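Local coordinates for protein helicase of the snf2/rad54 family (Sulfolobus solfataricus, PDB 1Z5Z) that forms the C-terminal RecA-like half of a SWI2/SNF2 ATPase core, which probably couples ATP hydrolysis to movement on DNA, at residues L136-G145 and S164-V172; R64-L72 and D249-L260. All blocks are in the same frame, centred on the assembly; numbering follows the deposited sequence.

Contact 1 (L136-G145 and S164-V172); sequences LNTEVPFLYG and SVKFIVLSV
The carbonyl oxygen of V169 is met by two groups of the neighbouring strand: L143 N donates a 2.7 Å hydrogen bond to V169 O, and F142 CA adds a CA-H...O contact to the same oxygen at 3.4 Å. Bonds from V169 N to P141 O and from S171 N to L143 O, the latter 2.9 Å long, continue the parallel register that pairs F142 with V169 and L143 with L170. The F142 ring, with CG trans to its backbone N (chi1 179°), turns its edge to V169 O and to S171 CB, while CD2 lies 3.9 Å from V169 CG1. On the other face of the sheet L143 and L170 run side by side, CD1 of L143 3.8 Å from CD2 of L170; L143 also touches R152 and I156 of helix 149-161, while L170 meets I179 and L181. Before the strand, the L136 and F167 side chains cross at about a right angle, CD1 of L136 3.7 Å from CZ of F167. Water 1 links T138 OG1 and E139 O to K166 N; water 2 links G145 N to S171 O. Direct backbone bonding thus gives way to water at both ends, and the short edge strand 142-143 is held by three amide bonds and apolar packing on both faces.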
loop_
_atom_site.group_PDB
_atom_site.type_symbol
_atom_site.label_atom_id
_atom_site.label_comp_id
_atom_site.label_asym_id
_atom_site.label_seq_id
_atom_site.Cartn_x
_atom_site.Cartn_y
_atom_site.Cartn_z
ATOM N N LEU A 136 18.611 -9.681 -2.976
ATOM C CA LEU A 136 18.636 -11.115 -2.706
ATOM C C LEU A 136 19.064 -11.998 -3.855
ATOM O O LEU A 136 19.210 -13.209 -3.680
ATOM C CB LEU A 136 17.277 -11.570 -2.189
ATOM C CG LEU A 136 16.866 -10.877 -0.885
ATOM C CD1 LEU A 136 15.523 -11.407 -0.436
ATOM C CD2 LEU A 136 17.894 -11.154 0.191
ATOM N N ASN A 137 19.265 -11.395 -5.021
ATOM C CA ASN A 137 19.712 -12.117 -6.200
ATOM C C ASN A 137 18.880 -13.335 -6.509
ATOM O O ASN A 137 19.398 -14.465 -6.695
ATOM C CB ASN A 137 21.165 -12.556 -6.034
ATOM C CG ASN A 137 22.129 -11.622 -6.703
ATOM O OD1 ASN A 137 22.682 -10.734 -6.067
ATOM N ND2 ASN A 137 22.333 -11.806 -8.009
ATOM N N THR A 138 17.580 -13.124 -6.560
ATOM C CA THR A 138 16.721 -14.220 -6.860
ATOM C C THR A 138 15.701 -13.675 -7.822
ATOM O O THR A 138 15.559 -12.459 -7.927
ATOM C CB THR A 138 16.067 -14.800 -5.555
ATOM O OG1 THR A 138 15.314 -15.963 -5.899
ATOM C CG2 THR A 138 15.164 -13.785 -4.874
ATOM N N GLU A 139 15.014 -14.554 -8.539
ATOM C CA GLU A 139 14.003 -14.108 -9.493
ATOM C C GLU A 139 12.692 -13.707 -8.798
ATOM O O GLU A 139 12.173 -14.466 -7.980
ATOM C CB GLU A 139 13.699 -15.204 -10.522
ATOM C CG GLU A 139 12.830 -14.638 -11.621
ATOM C CD GLU A 139 12.332 -15.653 -12.622
ATOM O OE1 GLU A 139 11.913 -15.201 -13.707
ATOM O OE2 GLU A 139 12.343 -16.873 -12.333
ATOM N N VAL A 140 12.156 -12.531 -9.133
ATOM C CA VAL A 140 10.915 -12.042 -8.525
ATOM C C VAL A 140 9.864 -11.777 -9.610
ATOM O O VAL A 140 9.818 -10.698 -10.196
ATOM C CB VAL A 140 11.184 -10.743 -7.707
ATOM C CG1 VAL A 140 9.848 -10.144 -7.139
ATOM C CG2 VAL A 140 12.194 -11.056 -6.575
ATOM N N PRO A 141 9.030 -12.778 -9.911
ATOM C CA PRO A 141 8.000 -12.589 -10.929
ATOM C C PRO A 141 7.046 -11.478 -10.508
ATOM O O PRO A 141 6.695 -11.349 -9.318
ATOM C CB PRO A 141 7.346 -13.966 -11.036
ATOM C CG PRO A 141 7.871 -14.725 -9.820
ATOM C CD PRO A 141 9.171 -14.192 -9.516
ATOM N N PHE A 142 6.643 -10.673 -11.482
ATOM C CA PHE A 142 5.794 -9.506 -11.246
ATOM C C PHE A 142 4.447 -9.552 -11.992
ATOM O O PHE A 142 4.434 -9.444 -13.217
ATOM C CB PHE A 142 6.575 -8.253 -11.695
ATOM C CG PHE A 142 5.829 -6.964 -11.533
ATOM C CD1 PHE A 142 6.072 -5.896 -12.392
ATOM C CD2 PHE A 142 4.898 -6.807 -10.520
ATOM C CE1 PHE A 142 5.387 -4.672 -12.241
ATOM C CE2 PHE A 142 4.205 -5.597 -10.354
ATOM C CZ PHE A 142 4.448 -4.524 -11.213
ATOM N N LEU A 143 3.330 -9.714 -11.279
ATOM C CA LEU A 143 2.004 -9.695 -11.942
ATOM C C LEU A 143 1.344 -8.306 -11.958
ATOM O O LEU A 143 1.242 -7.650 -10.926
ATOM C CB LEU A 143 1.016 -10.653 -11.258
ATOM C CG LEU A 143 1.019 -12.151 -11.593
ATOM C CD1 LEU A 143 -0.121 -12.850 -10.857
ATOM C CD2 LEU A 143 0.829 -12.364 -13.091
ATOM N N TYR A 144 0.916 -7.846 -13.137
ATOM C CA TYR A 144 0.195 -6.574 -13.261
ATOM C C TYR A 144 -0.837 -6.746 -14.391
ATOM O O TYR A 144 -0.744 -7.675 -15.210
ATOM C CB TYR A 144 1.131 -5.376 -13.520
ATOM C CG TYR A 144 2.077 -5.520 -14.700
ATOM C CD1 TYR A 144 3.274 -6.224 -14.579
ATOM C CD2 TYR A 144 1.769 -4.945 -15.946
ATOM C CE1 TYR A 144 4.147 -6.355 -15.659
ATOM C CE2 TYR A 144 2.640 -5.075 -17.043
ATOM C CZ TYR A 144 3.832 -5.780 -16.892
ATOM O OH TYR A 144 4.717 -5.913 -17.960
ATOM N N GLY A 145 -1.831 -5.871 -14.387
ATOM C CA GLY A 145 -2.927 -5.918 -15.345
ATOM C C GLY A 145 -2.615 -5.988 -16.835
ATOM O O GLY A 145 -3.299 -6.715 -17.553
ATOM N N SER A 164 11.148 -23.396 -5.350
ATOM C CA SER A 164 12.328 -22.572 -5.399
ATOM C C SER A 164 11.928 -21.103 -5.474
ATOM O O SER A 164 12.453 -20.306 -4.709
ATOM C CB SER A 164 13.188 -22.978 -6.582
ATOM O OG SER A 164 13.905 -24.162 -6.257
ATOM N N VAL A 165 11.007 -20.763 -6.389
ATOM C CA VAL A 165 10.509 -19.384 -6.571
ATOM C C VAL A 165 9.927 -18.963 -5.243
ATOM O O VAL A 165 8.868 -19.416 -4.802
ATOM C CB VAL A 165 9.429 -19.316 -7.673
ATOM C CG1 VAL A 165 8.960 -17.880 -7.903
ATOM C CG2 VAL A 165 9.995 -19.889 -8.956
ATOM N N LYS A 166 10.651 -18.086 -4.585
ATOM C CA LYS A 166 10.273 -17.634 -3.273
ATOM C C LYS A 166 9.372 -16.414 -3.187
ATOM O O LYS A 166 8.791 -16.186 -2.131
ATOM C CB LYS A 166 11.560 -17.350 -2.494
ATOM C CG LYS A 166 12.321 -18.627 -2.161
ATOM C CD LYS A 166 11.514 -19.463 -1.178
ATOM C CE LYS A 166 12.191 -20.788 -0.871
ATOM N NZ LYS A 166 11.665 -21.337 0.398
ATOM N N PHE A 167 9.283 -15.640 -4.277
ATOM C CA PHE A 167 8.537 -14.391 -4.304
ATOM C C PHE A 167 7.642 -14.205 -5.515
ATOM O O PHE A 167 7.808 -14.841 -6.579
ATOM C CB PHE A 167 9.499 -13.180 -4.324
ATOM C CG PHE A 167 10.471 -13.120 -3.187
ATOM C CD1 PHE A 167 11.717 -13.757 -3.274
ATOM C CD2 PHE A 167 10.151 -12.435 -2.024
ATOM C CE1 PHE A 167 12.632 -13.712 -2.211
ATOM C CE2 PHE A 167 11.046 -12.382 -0.960
ATOM C CZ PHE A 167 12.296 -13.026 -1.050
ATOM N N ILE A 168 6.671 -13.327 -5.323
ATOM C CA ILE A 168 5.812 -12.872 -6.417
ATOM C C ILE A 168 5.288 -11.502 -6.002
ATOM O O ILE A 168 4.896 -11.312 -4.861
ATOM C CB ILE A 168 4.640 -13.838 -6.745
ATOM C CG1 ILE A 168 3.886 -13.296 -7.967
ATOM C CG2 ILE A 168 3.705 -14.047 -5.521
ATOM C CD1 ILE A 168 3.136 -14.387 -8.751
ATOM N N VAL A 169 5.312 -10.528 -6.909
ATOM C CA VAL A 169 4.814 -9.195 -6.580
ATOM C C VAL A 169 3.598 -8.993 -7.471
ATOM O O VAL A 169 3.591 -9.410 -8.635
ATOM C CB VAL A 169 5.892 -8.082 -6.820
ATOM C CG1 VAL A 169 5.275 -6.725 -6.627
ATOM C CG2 VAL A 169 7.067 -8.233 -5.829
ATOM N N LEU A 170 2.547 -8.425 -6.893
ATOM C CA LEU A 170 1.306 -8.197 -7.638
ATOM C C LEU A 170 0.829 -6.774 -7.459
ATOM O O LEU A 170 0.759 -6.262 -6.342
ATOM C CB LEU A 170 0.192 -9.116 -7.125
ATOM C CG LEU A 170 0.477 -10.629 -7.175
ATOM C CD1 LEU A 170 1.056 -11.146 -5.824
ATOM C CD2 LEU A 170 -0.818 -11.298 -7.476
ATOM N N SER A 171 0.513 -6.117 -8.558
ATOM C CA SER A 171 -0.001 -4.784 -8.418
ATOM C C SER A 171 -1.411 -4.931 -8.921
ATOM O O SER A 171 -1.619 -5.394 -10.044
ATOM C CB SER A 171 0.781 -3.799 -9.281
ATOM O OG SER A 171 0.264 -3.792 -10.594
ATOM N N VAL A 172 -2.375 -4.628 -8.062
ATOM C CA VAL A 172 -3.790 -4.704 -8.422
ATOM C C VAL A 172 -4.300 -3.268 -8.432
ATOM O O VAL A 172 -4.433 -2.645 -7.372
ATOM C CB VAL A 172 -4.596 -5.539 -7.377
ATOM C CG1 VAL A 172 -6.048 -5.693 -7.852
ATOM C CG2 VAL A 172 -3.930 -6.930 -7.162
HETATM O O HOH W 1 12.749 -16.628 -6.011
HETATM O O HOH W 2 -2.463 -4.021 -12.409
#

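Contact 2 (R64-L72 and D249-L260); sequences RKGMILSTL and DSWITELSTEEL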
loop_
_atom_site.group_PDB
_atom_site.type_symbol
_atom_site.label_atom_id
_atom_site.label_comp_id
_atom_site.label_asym_id
_atom_site.label_seq_id
_atom_site.Cartn_x
_atom_site.Cartn_y
_atom_site.Cartn_z
ATOM N N ARG A 64 -13.994 20.295 -5.657
ATOM C CA ARG A 64 -13.550 19.959 -4.302
ATOM C C ARG A 64 -13.300 18.462 -4.260
ATOM O O ARG A 64 -12.300 18.014 -3.717
ATOM C CB ARG A 64 -14.599 20.343 -3.247
ATOM C CG ARG A 64 -14.232 19.918 -1.788
ATOM C CD ARG A 64 -15.210 20.486 -0.748
ATOM N NE ARG A 64 -14.757 20.377 0.648
ATOM C CZ ARG A 64 -14.916 19.300 1.416
ATOM N NH1 ARG A 64 -14.486 19.299 2.674
ATOM N NH2 ARG A 64 -15.504 18.215 0.939
ATOM N N LYS A 65 -14.201 17.691 -4.851
ATOM C CA LYS A 65 -14.039 16.239 -4.879
ATOM C C LYS A 65 -12.708 15.870 -5.532
ATOM O O LYS A 65 -11.907 15.088 -4.979
ATOM C CB LYS A 65 -15.169 15.603 -5.670
ATOM C CG LYS A 65 -16.187 14.872 -4.841
ATOM C CD LYS A 65 -16.273 13.430 -5.347
ATOM C CE LYS A 65 -17.473 12.669 -4.774
ATOM N NZ LYS A 65 -17.446 11.252 -5.236
ATOM N N GLY A 66 -12.477 16.440 -6.710
ATOM C CA GLY A 66 -11.252 16.174 -7.437
ATOM C C GLY A 66 -9.988 16.666 -6.739
ATOM O O GLY A 66 -8.900 16.112 -6.937
ATOM N N MET A 67 -10.100 17.715 -5.931
ATOM C CA MET A 67 -8.924 18.222 -5.244
ATOM C C MET A 67 -8.554 17.253 -4.137
ATOM O O MET A 67 -7.390 16.936 -3.939
ATOM C CB MET A 67 -9.178 19.622 -4.663
ATOM C CG MET A 67 -7.957 20.225 -3.998
ATOM S SD MET A 67 -8.252 21.917 -3.461
ATOM C CE MET A 67 -7.747 22.822 -4.951
ATOM N N ILE A 68 -9.558 16.779 -3.424
ATOM C CA ILE A 68 -9.326 15.822 -2.364
ATOM C C ILE A 68 -8.735 14.556 -2.997
ATOM O O ILE A 68 -7.736 14.024 -2.512
ATOM C CB ILE A 68 -10.629 15.486 -1.650
ATOM C CG1 ILE A 68 -11.133 16.733 -0.911
ATOM C CG2 ILE A 68 -10.423 14.307 -0.703
ATOM C CD1 ILE A 68 -12.499 16.536 -0.250
ATOM N N LEU A 69 -9.335 14.089 -4.093
ATOM C CA LEU A 69 -8.841 12.883 -4.773
ATOM C C LEU A 69 -7.367 12.942 -5.117
ATOM O O LEU A 69 -6.622 11.990 -4.870
ATOM C CB LEU A 69 -9.674 12.580 -6.031
ATOM C CG LEU A 69 -10.955 11.841 -5.628
ATOM C CD1 LEU A 69 -11.758 11.377 -6.861
ATOM C CD2 LEU A 69 -10.575 10.628 -4.798
ATOM N N SER A 70 -6.929 14.051 -5.686
ATOM C CA SER A 70 -5.517 14.199 -6.011
ATOM C C SER A 70 -4.650 14.165 -4.753
ATOM O O SER A 70 -3.579 13.546 -4.750
ATOM C CB SER A 70 -5.267 15.514 -6.737
ATOM O OG SER A 70 -5.874 15.456 -8.010
ATOM N N THR A 71 -5.080 14.832 -3.684
ATOM C CA THR A 71 -4.258 14.795 -2.487
ATOM C C THR A 71 -4.185 13.348 -1.976
ATOM O O THR A 71 -3.108 12.859 -1.693
ATOM C CB THR A 71 -4.790 15.737 -1.383
ATOM O OG1 THR A 71 -4.724 17.086 -1.852
ATOM C CG2 THR A 71 -3.899 15.655 -0.114
ATOM N N LEU A 72 -5.311 12.667 -1.865
ATOM C CA LEU A 72 -5.329 11.285 -1.384
ATOM C C LEU A 72 -4.339 10.413 -2.149
ATOM O O LEU A 72 -3.581 9.617 -1.580
ATOM C CB LEU A 72 -6.736 10.721 -1.521
ATOM C CG LEU A 72 -7.569 10.750 -0.240
ATOM C CD1 LEU A 72 -7.148 11.922 0.656
ATOM C CD2 LEU A 72 -9.031 10.776 -0.595
ATOM N N ASP A 249 -13.280 5.273 -1.611
ATOM C CA ASP A 249 -12.902 6.544 -0.983
ATOM C C ASP A 249 -13.990 7.590 -1.082
ATOM O O ASP A 249 -13.883 8.657 -0.487
ATOM C CB ASP A 249 -11.615 7.101 -1.631
ATOM C CG ASP A 249 -10.345 6.357 -1.184
ATOM O OD1 ASP A 249 -9.225 6.799 -1.556
ATOM O OD2 ASP A 249 -10.468 5.330 -0.462
ATOM N N SER A 250 -15.029 7.281 -1.845
ATOM C CA SER A 250 -16.136 8.204 -2.036
ATOM C C SER A 250 -16.530 8.942 -0.742
ATOM O O SER A 250 -16.577 10.186 -0.696
ATOM C CB SER A 250 -17.339 7.447 -2.598
ATOM O OG SER A 250 -18.541 8.180 -2.424
ATOM N N TRP A 251 -16.791 8.180 0.316
ATOM C CA TRP A 251 -17.177 8.776 1.591
ATOM C C TRP A 251 -16.166 9.816 2.063
ATOM O O TRP A 251 -16.552 10.805 2.695
ATOM C CB TRP A 251 -17.325 7.702 2.663
ATOM C CG TRP A 251 -16.045 6.996 2.995
ATOM C CD1 TRP A 251 -15.462 5.971 2.302
ATOM C CD2 TRP A 251 -15.180 7.270 4.102
ATOM N NE1 TRP A 251 -14.294 5.583 2.917
ATOM C CE2 TRP A 251 -14.100 6.362 4.027
ATOM C CE3 TRP A 251 -15.221 8.187 5.158
ATOM C CZ2 TRP A 251 -13.065 6.359 4.954
ATOM C CZ3 TRP A 251 -14.190 8.179 6.081
ATOM C CH2 TRP A 251 -13.131 7.266 5.975
ATOM N N ILE A 252 -14.885 9.604 1.753
ATOM C CA ILE A 252 -13.847 10.551 2.170
ATOM C C ILE A 252 -13.940 11.893 1.442
ATOM O O ILE A 252 -13.728 12.943 2.048
ATOM C CB ILE A 252 -12.407 10.015 1.940
ATOM C CG1 ILE A 252 -12.121 8.798 2.823
ATOM C CG2 ILE A 252 -11.394 11.091 2.307
ATOM C CD1 ILE A 252 -10.658 8.346 2.751
ATOM N N THR A 253 -14.256 11.861 0.149
ATOM C CA THR A 253 -14.351 13.094 -0.634
ATOM C C THR A 253 -15.560 13.936 -0.256
ATOM O O THR A 253 -15.693 15.069 -0.695
ATOM C CB THR A 253 -14.424 12.794 -2.144
ATOM O OG1 THR A 253 -15.618 12.056 -2.421
ATOM C CG2 THR A 253 -13.206 11.961 -2.590
ATOM N N GLU A 254 -16.441 13.382 0.563
ATOM C CA GLU A 254 -17.624 14.111 0.998
ATOM C C GLU A 254 -17.622 14.533 2.482
ATOM O O GLU A 254 -18.615 15.031 3.000
ATOM C CB GLU A 254 -18.860 13.275 0.686
ATOM C CG GLU A 254 -18.908 12.867 -0.772
ATOM C CD GLU A 254 -20.173 12.143 -1.136
ATOM O OE1 GLU A 254 -20.478 11.125 -0.478
ATOM O OE2 GLU A 254 -20.861 12.590 -2.084
ATOM N N LEU A 255 -16.506 14.327 3.173
ATOM C CA LEU A 255 -16.405 14.723 4.579
ATOM C C LEU A 255 -16.292 16.249 4.678
ATOM O O LEU A 255 -15.864 16.921 3.737
ATOM C CB LEU A 255 -15.140 14.122 5.218
ATOM C CG LEU A 255 -14.910 12.615 5.186
ATOM C CD1 LEU A 255 -13.479 12.312 5.667
ATOM C CD2 LEU A 255 -15.933 11.912 6.065
ATOM N N SER A 256 -16.662 16.797 5.825
ATOM C CA SER A 256 -16.509 18.231 6.025
ATOM C C SER A 256 -14.985 18.455 6.055
ATOM O O SER A 256 -14.199 17.504 6.237
ATOM C CB SER A 256 -17.084 18.634 7.382
ATOM O OG SER A 256 -16.317 18.055 8.437
ATOM N N THR A 257 -14.560 19.697 5.892
ATOM C CA THR A 257 -13.139 19.998 5.941
ATOM C C THR A 257 -12.492 19.612 7.280
ATOM O O THR A 257 -11.310 19.252 7.330
ATOM C CB THR A 257 -12.910 21.475 5.704
ATOM O OG1 THR A 257 -13.249 21.772 4.342
ATOM C CG2 THR A 257 -11.439 21.852 5.985
ATOM N N GLU A 258 -13.271 19.697 8.357
ATOM C CA GLU A 258 -12.767 19.372 9.687
ATOM C C GLU A 258 -12.632 17.864 9.818
ATOM O O GLU A 258 -11.620 17.378 10.309
ATOM C CB GLU A 258 -13.710 19.909 10.773
ATOM N N GLU A 259 -13.661 17.134 9.404
ATOM C CA GLU A 259 -13.611 15.683 9.436
ATOM C C GLU A 259 -12.469 15.179 8.569
ATOM O O GLU A 259 -11.756 14.238 8.950
ATOM C CB GLU A 259 -14.913 15.091 8.921
ATOM C CG GLU A 259 -16.059 15.161 9.904
ATOM C CD GLU A 259 -17.371 14.799 9.248
ATOM O OE1 GLU A 259 -18.242 14.260 9.954
ATOM O OE2 GLU A 259 -17.527 15.055 8.028
ATOM N N LEU A 260 -12.284 15.806 7.407
ATOM C CA LEU A 260 -11.210 15.404 6.501
ATOM C C LEU A 260 -9.829 15.566 7.177
ATOM O O LEU A 260 -8.966 14.688 7.103
ATOM C CB LEU A 260 -11.254 16.244 5.223
ATOM C CG LEU A 260 -10.164 15.931 4.187
ATOM C CD1 LEU A 260 -10.366 14.519 3.665
ATOM C CD2 LEU A 260 -10.197 16.940 3.045
#
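R64 grips the carbonyl oxygen of L255 end-on with two nitrogens, NH1 at 2.9 Å and NH2 at 3.1 Å from L255 O. NH1 also donates to T257 OG1, which lies 3.2 Å from it and only 5° out of the guanidinium plane, so three bonds near that plane fix the rotation of the group. Its chain runs extended from CG to NE, carrying the charge from helix 61-78 across to the turn before helix 257-264. A leucine in its place would probably leave L255 O without both of these donors and T257 OG1 without this one, letting the turn shift against the helix. I68 CD1 lies 3.6 Å above one face of the guanidinium, toward its rim, and also meets L260 CD2 tip to tip at 4.0 Å.

T253 fills the centre of the contact. Its CG2 rests 3.7 Å from L69 CD2, and the aliphatic part of K65, bent at chi2 (-124°), passes across the hydroxyl. That hydroxyl is committed within its own segment, T253 OG1 donating to a lone pair of S250 O at 2.7 Å. Farther along, L72 CD2 packs 3.8 Å from I252 CG2, near D249, whose carboxylate forms a salt bridge with K76.

The next shell sets the turn itself. S256 OG accepts from E259 N, and S256 N donates to E259 OE2, which closes the start of helix 257-264; I56 and V59 touch R64 from the chain that precedes helix 61-78. The reciprocal S256-E259 pair is a capping box, here at the start of a helix whose preceding turn and first residue are bonded by an arginine of a helix distant in sequence.

Contact 2 closes a long loop of the chain, with 64-72 near its start and 249-260 near its end, and contact 1 is nested inside that loop. The two lie on opposite sides of the chain's centre, their own centres 34 Å apart and their nearest atoms about 12 Å apart. Contact 1 belongs to the six-stranded parallel sheet, where 142-143 is an outermost strand and helix 149-161 makes the beta-alpha-beta crossover to 167-171, in the conserved helicase C-terminal region. Contact 2 joins helix 61-78 to the weakly bonded helix 250-253, the turn after it and helix 257-264. Contact 1 thus completes one edge of the sheet, while contact 2 brings together helices from near the two chain ends.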